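Local coordinates for protein carboxylase (Deinococcus radiodurans, PDB 5H80) that probably carries out, through its biotin carboxylase domain, the ATP-dependent carboxylation of biotin within a single-chain bacterial carboxylase, at residues 42-47 / 69-74. Numbering follows the deposited sequence.
Sequences EVAVRI and SLHVRR
The imidazole of His71 meets Ala44 obliquely, its CG lying 3.6 Å from Ala44 CB. One face of the His71 ring has Val72 CG2 above it, displaced from the ring centre and 4.1 Å from the plane. Ser69 OG sits at the ring edge, in the plane, 2.8 Å from His71 ND1. Ser69 is also the N-cap of helix 70-74, and its OG accepts from His71 N in a capping bond with an angle of 151°. The hydroxyl therefore holds both the backbone N and the ring of His71. The other ring nitrogen, NE2, bonds to the carbonyl O of Val61 on strand 57-62. Bonds at both nitrogens probably help to hold the ring in this rotation.

Ala44 CB and His71 CB come to 3.4 Å. Both segments fall in the N-terminal domain of the biotin carboxylase unit, which has a Rossmann-like parallel sheet of order 3-2-1-4-5. Helix 42-53 is the crossover of a beta-alpha-beta unit from strand 34-37 to the neighbouring strand 57-62, and Ala44 and Ile47 also pack on Ile37. Helix 70-74 lies in the next connection, to strand 77-80. The two short helical segments run nearly parallel, with axes 8.6 Å apart at closest and an angle of 24°.

Val45, one residue on, packs against Leu70 and the backbone N of His71. With chi1 at 170°, its CG1 lies opposite its own backbone N, and CG2 is turned to the start of helix 70-74. Val45 CG2 reaches 3.4 Å from His71 N. Val45 CG2 also packs 3.8 Å from Leu70 CB. Val45 CG1 touches Leu70 CD2 at 4.0 Å, and the two side chains cross at about a right angle. No hydrogen bond links the segments. Arg74 bonds through NH2 to Ser52 OG, farther along helix 42-53, and packs on Thr443 of the second subunit.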
loop_
_atom_site.group_PDB
_atom_site.type_symbol
_atom_site.label_atom_id
_atom_site.label_comp_id
_atom_site.label_asym_id
_atom_site.label_seq_id
_atom_site.Cartn_x
_atom_site.Cartn_y
_atom_site.Cartn_z
ATOM N N GLU A 42 -0.675 -8.244 16.198
ATOM C CA GLU A 42 -0.760 -7.779 14.788
ATOM C C GLU A 42 -1.755 -8.646 13.956
ATOM O O GLU A 42 -2.630 -8.096 13.242
ATOM C CB GLU A 42 0.585 -7.617 14.133
ATOM C CG GLU A 42 1.266 -8.903 13.797
ATOM C CD GLU A 42 0.801 -9.537 12.468
ATOM O OE1 GLU A 42 1.247 -10.637 12.230
ATOM O OE2 GLU A 42 -0.106 -9.036 11.736
ATOM N N VAL A 43 -1.819 -9.952 14.198
ATOM C CA VAL A 43 -2.788 -10.800 13.515
ATOM C C VAL A 43 -4.311 -10.553 13.855
ATOM O O VAL A 43 -5.150 -10.677 12.902
ATOM C CB VAL A 43 -2.406 -12.305 13.510
ATOM C CG1 VAL A 43 -2.734 -13.036 14.789
ATOM C CG2 VAL A 43 -3.010 -12.990 12.280
ATOM N N ALA A 44 -4.630 -10.146 15.101
ATOM C CA ALA A 44 -5.927 -9.995 15.513
ATOM C C ALA A 44 -6.315 -8.691 14.794
ATOM O O ALA A 44 -7.440 -8.603 14.342
ATOM C CB ALA A 44 -6.010 -9.736 16.941
ATOM N N VAL A 45 -5.384 -7.775 14.769
ATOM C CA VAL A 45 -5.689 -6.470 14.016
ATOM C C VAL A 45 -5.976 -6.741 12.495
ATOM O O VAL A 45 -7.011 -6.237 11.875
ATOM C CB VAL A 45 -4.503 -5.481 14.245
ATOM C CG1 VAL A 45 -4.604 -4.264 13.355
ATOM C CG2 VAL A 45 -4.341 -4.878 15.655
ATOM N N ARG A 46 -5.107 -7.470 11.861
ATOM C CA ARG A 46 -5.252 -7.942 10.536
ATOM C C ARG A 46 -6.640 -8.551 10.206
ATOM O O ARG A 46 -7.393 -8.243 9.218
ATOM C CB ARG A 46 -4.112 -8.917 10.230
ATOM C CG ARG A 46 -4.197 -9.476 8.778
ATOM C CD ARG A 46 -3.923 -8.465 7.624
ATOM N NE ARG A 46 -4.192 -8.921 6.259
ATOM C CZ ARG A 46 -5.356 -8.671 5.657
ATOM N NH1 ARG A 46 -6.409 -8.236 6.297
ATOM N NH2 ARG A 46 -5.533 -8.965 4.411
ATOM N N ILE A 47 -7.029 -9.558 11.044
ATOM C CA ILE A 47 -8.299 -10.193 10.969
ATOM C C ILE A 47 -9.462 -9.205 11.125
ATOM O O ILE A 47 -10.423 -9.326 10.353
ATOM C CB ILE A 47 -8.431 -11.483 11.855
ATOM C CG1 ILE A 47 -7.382 -12.469 11.441
ATOM C CG2 ILE A 47 -9.788 -12.056 11.733
ATOM C CD1 ILE A 47 -7.120 -13.592 12.459
ATOM N N SER A 69 -3.055 -3.010 23.416
ATOM C CA SER A 69 -2.983 -3.529 22.027
ATOM C C SER A 69 -4.091 -2.929 21.173
ATOM O O SER A 69 -5.265 -2.855 21.534
ATOM C CB SER A 69 -2.993 -5.047 21.927
ATOM O OG SER A 69 -3.119 -5.400 20.485
ATOM N N LEU A 70 -3.745 -2.595 19.917
ATOM C CA LEU A 70 -4.744 -2.121 18.932
ATOM C C LEU A 70 -5.858 -3.059 18.646
ATOM O O LEU A 70 -6.988 -2.617 18.407
ATOM C CB LEU A 70 -4.072 -1.635 17.594
ATOM C CG LEU A 70 -5.013 -1.093 16.511
ATOM C CD1 LEU A 70 -5.682 0.205 16.939
ATOM C CD2 LEU A 70 -4.159 -0.784 15.238
ATOM N N HIS A 71 -5.603 -4.379 18.754
ATOM C CA HIS A 71 -6.692 -5.350 18.547
ATOM C C HIS A 71 -7.903 -5.241 19.510
ATOM O O HIS A 71 -8.984 -5.616 19.149
ATOM C CB HIS A 71 -6.104 -6.728 18.488
ATOM C CG HIS A 71 -6.057 -7.501 19.779
ATOM N ND1 HIS A 71 -5.002 -7.471 20.674
ATOM C CD2 HIS A 71 -6.974 -8.370 20.285
ATOM C CE1 HIS A 71 -5.290 -8.259 21.704
ATOM N NE2 HIS A 71 -6.466 -8.817 21.490
ATOM N N VAL A 72 -7.647 -4.668 20.670
ATOM C CA VAL A 72 -8.718 -4.385 21.635
ATOM C C VAL A 72 -9.736 -3.366 21.073
ATOM O O VAL A 72 -10.920 -3.731 20.765
ATOM C CB VAL A 72 -8.082 -3.992 22.961
ATOM C CG1 VAL A 72 -9.180 -3.591 23.956
ATOM C CG2 VAL A 72 -7.232 -5.105 23.548
ATOM N N ARG A 73 -9.231 -2.143 20.894
ATOM C CA ARG A 73 -9.994 -1.008 20.384
ATOM C C ARG A 73 -10.577 -1.252 19.007
ATOM O O ARG A 73 -11.677 -0.784 18.700
ATOM C CB ARG A 73 -9.079 0.226 20.253
ATOM C CG ARG A 73 -8.808 1.001 21.528
ATOM C CD ARG A 73 -7.699 2.046 21.322
ATOM N NE ARG A 73 -6.390 1.448 21.010
ATOM C CZ ARG A 73 -5.205 2.041 21.169
ATOM N NH1 ARG A 73 -5.095 3.280 21.660
ATOM N NH2 ARG A 73 -4.098 1.375 20.839
ATOM N N ARG A 74 -9.814 -1.938 18.141
ATOM C CA ARG A 74 -10.272 -2.158 16.759
ATOM C C ARG A 74 -11.412 -3.156 16.579
ATOM O O ARG A 74 -12.111 -3.118 15.542
ATOM C CB ARG A 74 -9.062 -2.503 15.817
ATOM C CG ARG A 74 -9.349 -2.763 14.371
ATOM C CD ARG A 74 -9.836 -1.453 13.673
ATOM N NE ARG A 74 -10.143 -1.732 12.254
ATOM C CZ ARG A 74 -11.225 -2.366 11.788
ATOM N NH1 ARG A 74 -12.177 -2.810 12.626
ATOM N NH2 ARG A 74 -11.360 -2.587 10.496
#